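Local coordinates for bifunctional GH43-CE protein (Bacteroides eggerthii, PDB 6MLY), which probably acts as a xylan 1,4-beta-xylosidase through its family 43 glycoside hydrolase domain, which is joined to a carbohydrate esterase domain, at residues G308-P311 with G312-S316. Sequence-based numbering, arbitrary orientation.
Sequences GLIP and GIVAS
A compact loop turn built around a cis peptide bond before Pro311, in the connection from strand 275-282 to strand 333-335, folds Leu309 back over Ile313 and Val314. Its hub is Leu309 O, which accepts two backbone hydrogen bonds. Val314 N lies 3.1 Å from Leu309 O, almost in line with the carbonyl bond (C=O...N 169°), whereas Ile313 N donates to Leu309 O from above the carbonyl plane, also at 3.1 Å. Val314 O in turn receives two CA-H...O contacts, from Ile310 CA at 3.4 Å and Pro311 CA at 3.3 Å. With CG1 anti to the carbonyl carbon (chi1 -68°), Val314 turns CG2 between its own N and carbonyl carbon, where it meets Ile310 CG1 at 3.9 Å, the two side chains crossing at a slant. Leu309 CB rests 4.2 Å from Ile313 CG1, and Pro311 CB touches Ala315 CB at 3.6 Å. Beyond the turn, Val314 packs on strand 370-373 and on Ile510 of strand 502-511, Leu309 reaches Ile26 and Ala28, and Gly312 bonds through its backbone to Leu68. One carbonyl gripped by two successive N-H groups thus fixes the reversal, with apolar contacts flanking it.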
ATOM      1  N   GLY A 308      17.225  -6.900  12.279  1.00 72.95           N
ATOM      2  CA  GLY A 308      15.914  -6.541  11.743  1.00 72.43           C
ATOM      3  C   GLY A 308      14.883  -6.353  12.837  1.00 71.15           C
ATOM      4  O   GLY A 308      15.229  -5.989  13.939  1.00 71.32           O
ATOM      5  N   LEU A 309      13.612  -6.601  12.510  1.00 71.01           N
ATOM      6  CA  LEU A 309      12.510  -6.423  13.451  1.00 70.45           C
ATOM      7  C   LEU A 309      11.737  -7.734  13.628  1.00 69.38           C
ATOM      8  O   LEU A 309      10.656  -7.725  14.219  1.00 70.19           O
ATOM      9  CB  LEU A 309      11.582  -5.314  12.945  1.00 71.13           C
ATOM     10  CG  LEU A 309      12.282  -4.031  12.499  1.00 73.24           C
ATOM     11  CD1 LEU A 309      12.512  -4.034  10.990  1.00 73.98           C
ATOM     12  CD2 LEU A 309      11.484  -2.804  12.915  1.00 73.71           C
ATOM     13  N   ILE A 310      12.302  -8.847  13.144  1.00 68.98           N
ATOM     14  CA  ILE A 310      11.690 -10.158  13.289  1.00 68.76           C
ATOM     15  C   ILE A 310      12.624 -11.019  14.135  1.00 68.56           C
ATOM     16  O   ILE A 310      13.775 -11.216  13.750  1.00 69.59           O
ATOM     17  CB  ILE A 310      11.394 -10.790  11.911  1.00 68.78           C
ATOM     18  CG1 ILE A 310      10.560  -9.856  11.030  1.00 69.11           C
ATOM     19  CG2 ILE A 310      10.734 -12.155  12.069  1.00 68.88           C
ATOM     20  CD1 ILE A 310      10.344 -10.355   9.615  1.00 69.43           C
ATOM     21  N   PRO A 311      12.131 -11.532  15.277  1.00 67.84           N
ATOM     22  CA  PRO A 311      10.740 -11.449  15.704  1.00 67.14           C
ATOM     23  C   PRO A 311      10.449 -10.464  16.855  1.00 67.00           C
ATOM     24  O   PRO A 311       9.484 -10.658  17.593  1.00 66.66           O
ATOM     25  CB  PRO A 311      10.472 -12.898  16.141  1.00 67.06           C
ATOM     26  CG  PRO A 311      11.757 -13.317  16.813  1.00 67.65           C
ATOM     27  CD  PRO A 311      12.838 -12.505  16.127  1.00 68.04           C
ATOM     28  N   GLY A 312      11.245  -9.391  16.966  1.00 67.34           N
ATOM     29  CA  GLY A 312      11.234  -8.488  18.136  1.00 67.32           C
ATOM     30  C   GLY A 312       9.989  -7.611  18.207  1.00 66.93           C
ATOM     31  O   GLY A 312       9.338  -7.529  19.255  1.00 66.69           O
ATOM     32  N   ILE A 313       9.671  -6.955  17.082  1.00 66.82           N
ATOM     33  CA  ILE A 313       8.590  -5.956  16.980  1.00 66.12           C
ATOM     34  C   ILE A 313       7.403  -6.534  16.194  1.00 65.97           C
ATOM     35  O   ILE A 313       6.253  -6.147  16.427  1.00 65.86           O
ATOM     36  CB  ILE A 313       9.111  -4.665  16.317  1.00 67.51           C
ATOM     37  CG1 ILE A 313      10.502  -4.263  16.819  1.00 68.38           C
ATOM     38  CG2 ILE A 313       8.101  -3.536  16.471  1.00 67.72           C
ATOM     39  CD1 ILE A 313      10.542  -3.840  18.260  1.00 68.76           C
ATOM     40  N   VAL A 314       7.700  -7.410  15.226  1.00 65.20           N
ATOM     41  CA  VAL A 314       6.698  -8.156  14.427  1.00 64.72           C
ATOM     42  C   VAL A 314       7.191  -9.597  14.278  1.00 64.67           C
ATOM     43  O   VAL A 314       8.370  -9.817  14.025  1.00 65.41           O
ATOM     44  CB  VAL A 314       6.462  -7.517  13.045  1.00 64.79           C
ATOM     45  CG1 VAL A 314       5.776  -6.166  13.148  1.00 64.80           C
ATOM     46  CG2 VAL A 314       7.748  -7.396  12.243  1.00 65.17           C
ATOM     47  N   ALA A 315       6.285 -10.563  14.444  1.00 63.91           N
ATOM     48  CA  ALA A 315       6.624 -11.974  14.296  1.00 63.64           C
ATOM     49  C   ALA A 315       5.464 -12.731  13.635  1.00 63.35           C
ATOM     50  O   ALA A 315       4.307 -12.317  13.745  1.00 63.10           O
ATOM     51  CB  ALA A 315       6.969 -12.554  15.641  1.00 63.59           C
ATOM     52  N   SER A 316       5.799 -13.827  12.937  1.00 63.60           N
ATOM     53  CA  SER A 316       4.817 -14.789  12.415  1.00 63.42           C
ATOM     54  C   SER A 316       4.182 -15.535  13.593  1.00 63.37           C
ATOM     55  O   SER A 316       4.789 -15.604  14.665  1.00 63.41           O
ATOM     56  CB  SER A 316       5.456 -15.763  11.451  1.00 63.68           C
ATOM     57  OG  SER A 316       6.042 -15.087  10.349  1.00 63.70           O
TER